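Local coordinates for restriction endonuclease (Mycobacterium sp., PDB 4F0Q), which cuts DNA that carries methylated cytosine, acting as a tetrameric, modification-dependent restriction endonuclease whose nuclease domain holds a magnesium ion, at residues A304-A309 against D431-S436; A309-E314 against V407-G412; K130-L135 against F201-L206; D103-D108 against E177-A182. One frame throughout, in Å; residues are numbered along the deposited sequence.

Contact 1 (A304-A309 against D431-S436)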
loop_
_atom_site.group_PDB
_atom_site.type_symbol
_atom_site.label_atom_id
_atom_site.label_comp_id
_atom_site.label_asym_id
_atom_site.label_seq_id
_atom_site.Cartn_x
_atom_site.Cartn_y
_atom_site.Cartn_z
ATOM N N ALA A 304 -8.653 1.480 18.997
ATOM C CA ALA A 304 -8.593 0.893 17.665
ATOM C C ALA A 304 -7.335 1.328 16.926
ATOM O O ALA A 304 -6.788 0.567 16.133
ATOM C CB ALA A 304 -9.827 1.258 16.865
ATOM N N SER A 305 -6.885 2.553 17.179
ATOM C CA SER A 305 -5.639 3.029 16.586
ATOM C C SER A 305 -4.456 2.229 17.128
ATOM O O SER A 305 -3.591 1.779 16.364
ATOM C CB SER A 305 -5.442 4.523 16.847
ATOM O OG SER A 305 -5.324 4.791 18.233
ATOM N N ARG A 306 -4.426 2.044 18.445
ATOM C CA ARG A 306 -3.355 1.264 19.064
ATOM C C ARG A 306 -3.356 -0.193 18.595
ATOM O O ARG A 306 -2.303 -0.762 18.287
ATOM C CB ARG A 306 -3.445 1.335 20.590
ATOM C CG ARG A 306 -3.176 2.720 21.155
ATOM C CD ARG A 306 -3.161 2.709 22.672
ATOM N NE ARG A 306 -2.872 4.030 23.223
ATOM C CZ ARG A 306 -2.788 4.297 24.522
ATOM N NH1 ARG A 306 -2.971 3.331 25.412
ATOM N NH2 ARG A 306 -2.522 5.529 24.932
ATOM N N VAL A 307 -4.545 -0.784 18.538
ATOM C CA VAL A 307 -4.717 -2.161 18.090
ATOM C C VAL A 307 -4.288 -2.319 16.636
ATOM O O VAL A 307 -3.642 -3.299 16.276
ATOM C CB VAL A 307 -6.180 -2.632 18.262
ATOM C CG1 VAL A 307 -6.431 -3.925 17.494
ATOM C CG2 VAL A 307 -6.507 -2.813 19.733
ATOM N N ALA A 308 -4.643 -1.342 15.808
ATOM C CA ALA A 308 -4.232 -1.339 14.409
ATOM C C ALA A 308 -2.715 -1.290 14.313
ATOM O O ALA A 308 -2.108 -2.047 13.552
ATOM C CB ALA A 308 -4.851 -0.164 13.673
ATOM N N ALA A 309 -2.108 -0.399 15.095
ATOM C CA ALA A 309 -0.653 -0.291 15.146
ATOM C C ALA A 309 -0.008 -1.628 15.508
ATOM O O ALA A 309 0.969 -2.052 14.882
ATOM C CB ALA A 309 -0.237 0.782 16.140
ATOM N N ASP A 431 -7.999 -2.916 32.591
ATOM C CA ASP A 431 -8.444 -1.610 33.056
ATOM C C ASP A 431 -7.413 -0.515 32.812
ATOM O O ASP A 431 -7.777 0.632 32.568
ATOM C CB ASP A 431 -8.803 -1.656 34.541
ATOM C CG ASP A 431 -9.280 -0.317 35.059
ATOM O OD1 ASP A 431 -10.491 -0.032 34.946
ATOM O OD2 ASP A 431 -8.443 0.452 35.576
ATOM N N ALA A 432 -6.132 -0.860 32.885
ATOM C CA ALA A 432 -5.077 0.117 32.641
ATOM C C ALA A 432 -5.166 0.648 31.214
ATOM O O ALA A 432 -5.149 1.861 30.984
ATOM C CB ALA A 432 -3.710 -0.502 32.898
ATOM N N LEU A 433 -5.288 -0.272 30.261
ATOM C CA LEU A 433 -5.424 0.089 28.855
ATOM C C LEU A 433 -6.714 0.858 28.590
ATOM O O LEU A 433 -6.699 1.897 27.923
ATOM C CB LEU A 433 -5.366 -1.157 27.969
ATOM C CG LEU A 433 -5.556 -0.920 26.469
ATOM C CD1 LEU A 433 -4.490 0.023 25.935
ATOM C CD2 LEU A 433 -5.541 -2.236 25.707
ATOM N N LEU A 434 -7.831 0.351 29.110
ATOM C CA LEU A 434 -9.122 0.999 28.872
ATOM C C LEU A 434 -9.150 2.429 29.419
ATOM O O LEU A 434 -9.552 3.367 28.721
ATOM C CB LEU A 434 -10.272 0.177 29.462
ATOM C CG LEU A 434 -10.420 -1.275 28.991
ATOM C CD1 LEU A 434 -11.796 -1.820 29.346
ATOM C CD2 LEU A 434 -10.151 -1.414 27.498
ATOM N N ALA A 435 -8.710 2.588 30.664
ATOM C CA ALA A 435 -8.646 3.897 31.302
ATOM C C ALA A 435 -7.659 4.807 30.586
ATOM O O ALA A 435 -7.854 6.021 30.528
ATOM C CB ALA A 435 -8.272 3.759 32.771
ATOM N N SER A 436 -6.595 4.218 30.046
ATOM C CA SER A 436 -5.662 4.972 29.219
ATOM C C SER A 436 -6.384 5.552 28.006
ATOM O O SER A 436 -6.241 6.738 27.694
ATOM C CB SER A 436 -4.499 4.087 28.769
ATOM O OG SER A 436 -3.641 4.784 27.884
#
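R306 leaves helix 297-314 with CG anti to its carbonyl carbon (chi1 -66°) and then runs fully extended from CG to NE, which carries the guanidinium across to S436 on helix 430-440. S436 answers with OG anti to the backbone N, turned toward the arginine. The hydroxyl oxygen sits at the guanidinium edge between the two terminal nitrogens. R306 NH1 donates to S436 OG at 2.9 Å, with an N-H...O angle of 143° and the oxygen tilted 20° from the guanidinium plane; R306 NH2 adds a weak bond to the same S436 OG at 3.2 Å. A long arginine suits helices this far apart (R306 and L433 CA atoms 10.1 Å), and a small hydroxyl fits this forked grip. L433 CD1 lies 3.7 Å from R306 NH1, also near the guanidinium plane, the two side chains running alongside one another with opposite headings. A salt bridge from R306 NH2 to E440, a turn further along helix 430-440, probably balances the charge. Y426 touches both R306 and L433, and L254 of a second subunit packs on both. Helix 411-425 touches V307 and L433, while F335 of strand 335-342 touches A304, S305 and A308.

Contact 2 (A309-E314 against V407-G412); sequences AEVFRE and VLIAGG
V311 and I409 meet tip to tip in a wholly apolar contact between helix 297-314 and strand 406-409, with V311 CG2 3.8 Å from I409 CD1. The isoleucine reaches that far because CG1 stands anti to its carbonyl carbon (chi1 -54°) and the chain continues extended to CD1. The second apolar pair is F312 with V407: F312 CZ lies 3.6 Å from V407 CG2, the methyl approaching the ring obliquely as the side chains pass one another. Beta-branched residues suit the strand, where their stiff methyl groups form a surface for the helix, and the longer F312 side chain reaches V407, two residues before I409. A polar interaction within the helix joins R313 and E310 in a salt bridge, with R313 NH2 3.0 Å from E310 OE2 and R313 NE donating to E310 OE1; E314 pairs with R113. Around the core, Y319 lies nearly parallel to the F312 ring, and S343 of a second subunit packs on V311 and V407. Backbone bonds join V407 and I409 to strand 381-387. The helix before the strands, packed on a mixed sheet, is consistent with the alpha/beta core of PD-(D/E)XK nucleases, the clan this domain belongs to, here with magnesium about 13 Å from the I409 side chain.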
loop_
_atom_site.group_PDB
_atom_site.type_symbol
_atom_site.label_atom_id
_atom_site.label_comp_id
_atom_site.label_asym_id
_atom_site.label_seq_id
_atom_site.Cartn_x
_atom_site.Cartn_y
_atom_site.Cartn_z
ATOM N N ALA A 309 -2.108 -0.399 15.095
ATOM C CA ALA A 309 -0.653 -0.291 15.146
ATOM C C ALA A 309 -0.008 -1.628 15.508
ATOM O O ALA A 309 0.969 -2.052 14.882
ATOM C CB ALA A 309 -0.237 0.782 16.140
ATOM N N GLU A 310 -0.571 -2.295 16.512
ATOM C CA GLU A 310 -0.057 -3.587 16.958
ATOM C C GLU A 310 -0.176 -4.659 15.871
ATOM O O GLU A 310 0.770 -5.407 15.611
ATOM C CB GLU A 310 -0.780 -4.040 18.230
ATOM C CG GLU A 310 -0.288 -5.366 18.789
ATOM C CD GLU A 310 1.136 -5.296 19.311
ATOM O OE1 GLU A 310 1.579 -4.193 19.697
ATOM O OE2 GLU A 310 1.814 -6.346 19.331
ATOM N N VAL A 311 -1.346 -4.721 15.243
ATOM C CA VAL A 311 -1.612 -5.682 14.178
ATOM C C VAL A 311 -0.649 -5.482 13.014
ATOM O O VAL A 311 -0.130 -6.447 12.454
ATOM C CB VAL A 311 -3.071 -5.579 13.678
ATOM C CG1 VAL A 311 -3.263 -6.365 12.394
ATOM C CG2 VAL A 311 -4.036 -6.066 14.748
ATOM N N PHE A 312 -0.402 -4.225 12.661
ATOM C CA PHE A 312 0.547 -3.925 11.597
ATOM C C PHE A 312 1.986 -4.274 11.967
ATOM O O PHE A 312 2.711 -4.839 11.150
ATOM C CB PHE A 312 0.438 -2.466 11.147
ATOM C CG PHE A 312 -0.724 -2.203 10.233
ATOM C CD1 PHE A 312 -0.797 -2.816 8.991
ATOM C CD2 PHE A 312 -1.739 -1.339 10.608
ATOM C CE1 PHE A 312 -1.861 -2.577 8.144
ATOM C CE2 PHE A 312 -2.808 -1.095 9.767
ATOM C CZ PHE A 312 -2.868 -1.715 8.532
ATOM N N ARG A 313 2.397 -3.954 13.190
ATOM C CA ARG A 313 3.754 -4.285 13.615
ATOM C C ARG A 313 3.958 -5.788 13.742
ATOM O O ARG A 313 5.084 -6.278 13.683
ATOM C CB ARG A 313 4.110 -3.597 14.935
ATOM C CG ARG A 313 3.915 -4.442 16.188
ATOM C CD ARG A 313 4.770 -3.942 17.321
ATOM N NE ARG A 313 4.416 -4.557 18.599
ATOM C CZ ARG A 313 5.009 -5.628 19.116
ATOM N NH1 ARG A 313 5.984 -6.228 18.456
ATOM N NH2 ARG A 313 4.627 -6.099 20.297
ATOM N N GLU A 314 2.861 -6.515 13.923
ATOM C CA GLU A 314 2.922 -7.965 14.077
ATOM C C GLU A 314 3.382 -8.623 12.781
ATOM O O GLU A 314 3.968 -9.707 12.793
ATOM C CB GLU A 314 1.559 -8.522 14.508
ATOM C CG GLU A 314 1.537 -10.026 14.770
ATOM C CD GLU A 314 2.274 -10.424 16.038
ATOM O OE1 GLU A 314 2.585 -9.531 16.853
ATOM O OE2 GLU A 314 2.547 -11.629 16.217
ATOM N N VAL A 407 -7.618 -3.493 5.672
ATOM C CA VAL A 407 -7.354 -4.521 6.669
ATOM C C VAL A 407 -8.558 -4.674 7.589
ATOM O O VAL A 407 -9.049 -3.694 8.150
ATOM C CB VAL A 407 -6.107 -4.182 7.507
ATOM C CG1 VAL A 407 -5.878 -5.240 8.574
ATOM C CG2 VAL A 407 -4.887 -4.047 6.611
ATOM N N LEU A 408 -9.035 -5.906 7.738
ATOM C CA LEU A 408 -10.207 -6.173 8.564
ATOM C C LEU A 408 -9.822 -6.671 9.952
ATOM O O LEU A 408 -9.113 -7.666 10.092
ATOM C CB LEU A 408 -11.123 -7.192 7.884
ATOM C CG LEU A 408 -11.726 -6.784 6.539
ATOM C CD1 LEU A 408 -12.697 -7.845 6.045
ATOM C CD2 LEU A 408 -12.412 -5.431 6.645
ATOM N N ILE A 409 -10.297 -5.969 10.975
ATOM C CA ILE A 409 -10.085 -6.379 12.358
ATOM C C ILE A 409 -11.426 -6.540 13.068
ATOM O O ILE A 409 -12.018 -5.566 13.538
ATOM C CB ILE A 409 -9.209 -5.369 13.125
ATOM C CG1 ILE A 409 -7.892 -5.132 12.382
ATOM C CG2 ILE A 409 -8.943 -5.863 14.540
ATOM C CD1 ILE A 409 -6.936 -4.206 13.103
ATOM N N ALA A 410 -11.904 -7.780 13.132
ATOM C CA ALA A 410 -13.187 -8.082 13.753
ATOM C C ALA A 410 -13.027 -8.420 15.233
ATOM O O ALA A 410 -11.976 -8.172 15.823
ATOM C CB ALA A 410 -13.879 -9.220 13.016
ATOM N N GLY A 411 -14.074 -8.996 15.817
ATOM C CA GLY A 411 -14.121 -9.265 17.244
ATOM C C GLY A 411 -13.028 -10.168 17.784
ATOM O O GLY A 411 -12.426 -9.869 18.814
ATOM N N GLY A 412 -12.776 -11.278 17.098
ATOM C CA GLY A 412 -11.765 -12.227 17.530
ATOM C C GLY A 412 -10.366 -11.645 17.486
ATOM O O GLY A 412 -9.605 -11.749 18.451
#

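Contact 3 (K130-L135 against F201-L206); sequences KGNRLL and FPNLSL
N132 packs against L204 where helix 130-142 lies over strand 200-210 of the large sheet in the N-terminal domain, a PUA-clan fold probably used to recognise modified DNA. The axes of segments 130-135 and 201-206 come within 9.8 Å and run at 39° to each other. N132 has the largest share of the buried surface. Its CG is anti to the carbonyl carbon, which points the amide at the strand, and L204 CD1 lies 3.7 Å from both CB and CG of N132. The amide nitrogen is the part that goes furthest, lying 3.5 Å from L204 CG. An asparagine works well here because its aliphatic stem covers the leucine while its amide can still bond. One turn along, L135 meets L206: L135 CD1 is 4.0 Å from L206 CD2, and both leucines are buried. Toward the start of the helix, D117 receives bonds from the backbone nitrogens of G131 and N132. The N203 amide is held from its nitrogen by Q192, and its oxygen takes weak bonds from H118 N and, at 2.9 Å from N203 OD1, from L204 N. That same oxygen faces N132: the two amides are nearly coplanar, 18° apart, and N132 ND2 points almost straight at N203 OD1 (179°), though at 3.5 Å the bond is weak.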
loop_
_atom_site.group_PDB
_atom_site.type_symbol
_atom_site.label_atom_id
_atom_site.label_comp_id
_atom_site.label_asym_id
_atom_site.label_seq_id
_atom_site.Cartn_x
_atom_site.Cartn_y
_atom_site.Cartn_z
ATOM N N LYS A 130 16.869 -26.953 26.332
ATOM C CA LYS A 130 17.222 -27.876 25.256
ATOM C C LYS A 130 16.614 -27.456 23.921
ATOM O O LYS A 130 17.322 -27.305 22.917
ATOM C CB LYS A 130 16.751 -29.292 25.595
ATOM C CG LYS A 130 17.194 -29.802 26.957
ATOM C CD LYS A 130 16.603 -31.176 27.239
ATOM C CE LYS A 130 17.017 -31.691 28.609
ATOM N NZ LYS A 130 16.467 -33.049 28.882
ATOM N N GLY A 131 15.297 -27.275 23.924
ATOM C CA GLY A 131 14.551 -26.940 22.727
ATOM C C GLY A 131 15.057 -25.701 22.018
ATOM O O GLY A 131 15.303 -25.732 20.814
ATOM N N ASN A 132 15.214 -24.612 22.764
ATOM C CA ASN A 132 15.715 -23.361 22.201
ATOM C C ASN A 132 17.143 -23.477 21.682
ATOM O O ASN A 132 17.515 -22.808 20.717
ATOM C CB ASN A 132 15.612 -22.227 23.222
ATOM C CG ASN A 132 14.198 -21.712 23.374
ATOM O OD1 ASN A 132 13.255 -22.312 22.867
ATOM N ND2 ASN A 132 14.043 -20.595 24.076
ATOM N N ARG A 133 17.939 -24.326 22.325
ATOM C CA ARG A 133 19.299 -24.582 21.869
ATOM C C ARG A 133 19.270 -25.301 20.523
ATOM O O ARG A 133 20.044 -24.978 19.619
ATOM C CB ARG A 133 20.078 -25.400 22.902
ATOM C CG ARG A 133 21.501 -25.730 22.479
ATOM C CD ARG A 133 22.297 -26.381 23.603
ATOM N NE ARG A 133 22.653 -25.433 24.656
ATOM C CZ ARG A 133 22.027 -25.340 25.825
ATOM N NH1 ARG A 133 21.006 -26.140 26.099
ATOM N NH2 ARG A 133 22.425 -24.449 26.722
ATOM N N LEU A 134 18.367 -26.269 20.394
ATOM C CA LEU A 134 18.183 -26.967 19.125
ATOM C C LEU A 134 17.692 -26.016 18.037
ATOM O O LEU A 134 18.122 -26.097 16.885
ATOM C CB LEU A 134 17.200 -28.130 19.286
ATOM C CG LEU A 134 17.644 -29.301 20.163
ATOM C CD1 LEU A 134 16.516 -30.308 20.315
ATOM C CD2 LEU A 134 18.883 -29.966 19.585
ATOM N N LEU A 135 16.794 -25.110 18.413
ATOM C CA LEU A 135 16.234 -24.143 17.473
ATOM C C LEU A 135 17.272 -23.129 17.003
ATOM O O LEU A 135 17.240 -22.692 15.857
ATOM C CB LEU A 135 15.030 -23.424 18.084
ATOM C CG LEU A 135 13.778 -24.265 18.351
ATOM C CD1 LEU A 135 12.637 -23.380 18.832
ATOM C CD2 LEU A 135 13.372 -25.044 17.111
ATOM N N PHE A 201 8.936 -13.763 31.373
ATOM C CA PHE A 201 10.160 -14.461 30.995
ATOM C C PHE A 201 10.507 -14.283 29.519
ATOM O O PHE A 201 9.616 -14.179 28.678
ATOM C CB PHE A 201 10.038 -15.953 31.323
ATOM C CG PHE A 201 8.927 -16.650 30.587
ATOM C CD1 PHE A 201 7.630 -16.625 31.073
ATOM C CD2 PHE A 201 9.182 -17.339 29.411
ATOM C CE1 PHE A 201 6.609 -17.265 30.399
ATOM C CE2 PHE A 201 8.163 -17.981 28.733
ATOM C CZ PHE A 201 6.876 -17.944 29.227
ATOM N N PRO A 202 11.810 -14.251 29.201
ATOM C CA PRO A 202 12.256 -14.185 27.806
ATOM C C PRO A 202 11.974 -15.495 27.083
ATOM O O PRO A 202 11.754 -16.516 27.731
ATOM C CB PRO A 202 13.766 -13.972 27.934
ATOM C CG PRO A 202 14.116 -14.568 29.250
ATOM C CD PRO A 202 12.946 -14.268 30.140
ATOM N N ASN A 203 11.985 -15.457 25.755
ATOM C CA ASN A 203 11.694 -16.626 24.937
ATOM C C ASN A 203 12.030 -16.341 23.478
ATOM O O ASN A 203 12.300 -15.197 23.104
ATOM C CB ASN A 203 10.220 -17.024 25.072
ATOM C CG ASN A 203 9.949 -18.441 24.599
ATOM O OD1 ASN A 203 10.849 -19.280 24.559
ATOM N ND2 ASN A 203 8.702 -18.713 24.235
ATOM N N LEU A 204 12.013 -17.385 22.656
ATOM C CA LEU A 204 12.290 -17.243 21.235
ATOM C C LEU A 204 11.015 -17.399 20.415
ATOM O O LEU A 204 10.281 -18.374 20.569
ATOM C CB LEU A 204 13.332 -18.268 20.788
ATOM C CG LEU A 204 14.666 -18.251 21.539
ATOM C CD1 LEU A 204 15.617 -19.284 20.956
ATOM C CD2 LEU A 204 15.290 -16.866 21.505
ATOM N N SER A 205 10.755 -16.423 19.551
ATOM C CA SER A 205 9.612 -16.468 18.650
ATOM C C SER A 205 10.099 -16.695 17.224
ATOM O O SER A 205 10.973 -15.978 16.737
ATOM C CB SER A 205 8.807 -15.170 18.737
ATOM O OG SER A 205 7.661 -15.221 17.906
ATOM N N LEU A 206 9.532 -17.695 16.558
ATOM C CA LEU A 206 10.017 -18.106 15.246
ATOM C C LEU A 206 8.958 -18.017 14.149
ATOM O O LEU A 206 7.848 -18.534 14.293
ATOM C CB LEU A 206 10.582 -19.532 15.301
ATOM C CG LEU A 206 11.957 -19.773 15.937
ATOM C CD1 LEU A 206 11.916 -19.661 17.454
ATOM C CD2 LEU A 206 12.505 -21.130 15.517
#

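Contact 4 (D103-D108 against E177-A182)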
loop_
_atom_site.group_PDB
_atom_site.type_symbol
_atom_site.label_atom_id
_atom_site.label_comp_id
_atom_site.label_asym_id
_atom_site.label_seq_id
_atom_site.Cartn_x
_atom_site.Cartn_y
_atom_site.Cartn_z
ATOM N N ASP A 103 1.043 -21.051 19.775
ATOM C CA ASP A 103 1.493 -21.266 18.405
ATOM C C ASP A 103 0.393 -20.909 17.411
ATOM O O ASP A 103 -0.758 -21.314 17.574
ATOM C CB ASP A 103 1.934 -22.716 18.202
ATOM C CG ASP A 103 3.039 -23.126 19.155
ATOM O OD1 ASP A 103 3.787 -22.239 19.618
ATOM O OD2 ASP A 103 3.161 -24.337 19.438
ATOM N N GLU A 104 0.751 -20.145 16.385
ATOM C CA GLU A 104 -0.213 -19.740 15.368
ATOM C C GLU A 104 0.014 -20.502 14.067
ATOM O O GLU A 104 1.043 -20.342 13.412
ATOM C CB GLU A 104 -0.140 -18.238 15.131
ATOM N N PHE A 105 -0.954 -21.333 13.699
ATOM C CA PHE A 105 -0.856 -22.128 12.481
ATOM C C PHE A 105 -1.662 -21.529 11.336
ATOM O O PHE A 105 -2.883 -21.397 11.422
ATOM C CB PHE A 105 -1.307 -23.566 12.738
ATOM C CG PHE A 105 -0.265 -24.418 13.402
ATOM C CD1 PHE A 105 -0.094 -24.384 14.775
ATOM C CD2 PHE A 105 0.543 -25.256 12.651
ATOM C CE1 PHE A 105 0.864 -25.167 15.387
ATOM C CE2 PHE A 105 1.502 -26.043 13.257
ATOM C CZ PHE A 105 1.662 -25.999 14.627
ATOM N N ASP A 106 -0.966 -21.166 10.265
ATOM C CA ASP A 106 -1.613 -20.688 9.050
ATOM C C ASP A 106 -1.092 -21.488 7.862
ATOM O O ASP A 106 -0.304 -20.987 7.058
ATOM C CB ASP A 106 -1.349 -19.197 8.848
ATOM C CG ASP A 106 -2.094 -18.629 7.658
ATOM O OD1 ASP A 106 -3.162 -19.175 7.307
ATOM O OD2 ASP A 106 -1.612 -17.639 7.072
ATOM N N LEU A 107 -1.536 -22.737 7.762
ATOM C CA LEU A 107 -1.025 -23.658 6.755
ATOM C C LEU A 107 -1.536 -23.343 5.350
ATOM O O LEU A 107 -1.003 -23.847 4.362
ATOM C CB LEU A 107 -1.358 -25.101 7.137
ATOM C CG LEU A 107 -0.834 -25.564 8.500
ATOM C CD1 LEU A 107 -1.169 -27.027 8.738
ATOM C CD2 LEU A 107 0.665 -25.329 8.614
ATOM N N ASP A 108 -2.568 -22.510 5.267
ATOM C CA ASP A 108 -3.096 -22.081 3.975
ATOM C C ASP A 108 -2.135 -21.124 3.281
ATOM O O ASP A 108 -2.113 -21.032 2.054
ATOM C CB ASP A 108 -4.467 -21.425 4.140
ATOM C CG ASP A 108 -5.575 -22.437 4.341
ATOM O OD1 ASP A 108 -5.270 -23.588 4.717
ATOM O OD2 ASP A 108 -6.751 -22.084 4.119
ATOM N N GLU A 177 -1.399 -34.507 13.943
ATOM C CA GLU A 177 -1.608 -34.143 12.550
ATOM C C GLU A 177 -0.322 -33.588 11.950
ATOM O O GLU A 177 0.359 -32.771 12.572
ATOM C CB GLU A 177 -2.724 -33.104 12.437
ATOM C CG GLU A 177 -2.881 -32.509 11.050
ATOM C CD GLU A 177 -3.823 -31.321 11.026
ATOM O OE1 GLU A 177 -4.653 -31.200 11.951
ATOM O OE2 GLU A 177 -3.730 -30.506 10.085
ATOM N N PHE A 178 0.001 -34.042 10.742
ATOM C CA PHE A 178 1.182 -33.577 10.025
ATOM C C PHE A 178 0.921 -32.222 9.373
ATOM O O PHE A 178 -0.089 -32.030 8.696
ATOM C CB PHE A 178 1.605 -34.607 8.976
ATOM C CG PHE A 178 2.830 -34.220 8.198
ATOM C CD1 PHE A 178 4.063 -34.123 8.820
ATOM C CD2 PHE A 178 2.751 -33.970 6.837
ATOM C CE1 PHE A 178 5.192 -33.772 8.105
ATOM C CE2 PHE A 178 3.877 -33.620 6.116
ATOM C CZ PHE A 178 5.099 -33.523 6.751
ATOM N N CYS A 179 1.841 -31.284 9.580
ATOM C CA CYS A 179 1.660 -29.912 9.119
ATOM C C CYS A 179 2.746 -29.470 8.143
ATOM O O CYS A 179 2.860 -28.286 7.826
ATOM C CB CYS A 179 1.606 -28.953 10.312
ATOM S SG CYS A 179 0.226 -29.247 11.443
ATOM N N GLY A 180 3.544 -30.421 7.671
ATOM C CA GLY A 180 4.548 -30.139 6.662
ATOM C C GLY A 180 5.952 -29.934 7.198
ATOM O O GLY A 180 6.186 -29.975 8.408
ATOM N N ALA A 181 6.891 -29.722 6.282
ATOM C CA ALA A 181 8.269 -29.409 6.639
ATOM C C ALA A 181 8.471 -27.901 6.558
ATOM O O ALA A 181 7.985 -27.255 5.631
ATOM C CB ALA A 181 9.234 -30.129 5.709
ATOM N N ALA A 182 9.187 -27.341 7.527
ATOM C CA ALA A 182 9.319 -25.891 7.617
ATOM C C ALA A 182 10.765 -25.402 7.636
ATOM O O ALA A 182 11.669 -26.098 8.100
ATOM C CB ALA A 182 8.567 -25.370 8.837
#
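No backbone hydrogen bond joins the two segments: strand 104-106 and the turn after it face strand 175-193 at a distance, L107 and C179 coming nearest with their CA atoms 7.2 Å apart, so the contact rests on side chains. C179 is at its centre. With SG anti to the carbonyl carbon (chi1 -62°), the thiol sits beside both F105 and L107. Both methyl groups of L107 come at C179 from one side: L107 CD1 lies 3.7 Å from C179 CB and 3.8 Å from C179 SG, while L107 CD2 is nearer the backbone oxygen of C179. Roughly at right angles to L107, F105 CE2 comes to 3.9 Å from C179 SG. The sulfur is 4.8 Å from the ring centroid and 51° off the ring normal, an oblique sulfur-aromatic contact. A small, polarisable and weakly polar side chain suits this place, since it can touch an aromatic ring and an aliphatic group at once without demanding a hydrogen-bonding partner. L107, buried in the loop just past strand 104-106, is a branched apolar residue that packs on the cysteine's CB and SG. At the phi of G180 (98°) and its extended psi, a side chain would be jammed against the carbonyl oxygen of C179. Independently, G180 N lies 3.4 Å above the plane of the F178 ring, over its centre. V112 of strand 111-115 touches F105 and L107, R160 of strand 156-166 packs on F105, L107 and C179, and V210 of strand 200-210 touches L107, all in the same mixed sheet as strands 104-106 and 175-193.

From the N terminus, contact 4 opens at 103-108 and contact 3 at 130-135; 177-182 then closes contact 4 before 201-206 closes contact 3, so the two loops cross. Both reach the same sheet, since strands 175-193 and 200-210 are neighbours in it, and their centres lie 18 Å apart within the N-terminal domain. The nuclease half follows in series. Helix 297-314 opens contacts 1 and 2, which share A309; contact 2 closes at 407-412 and contact 1 later, at 431-436, so contact 2 lies within the loop of contact 1. Together they bind one helix to the edge strand and to a C-terminal helix.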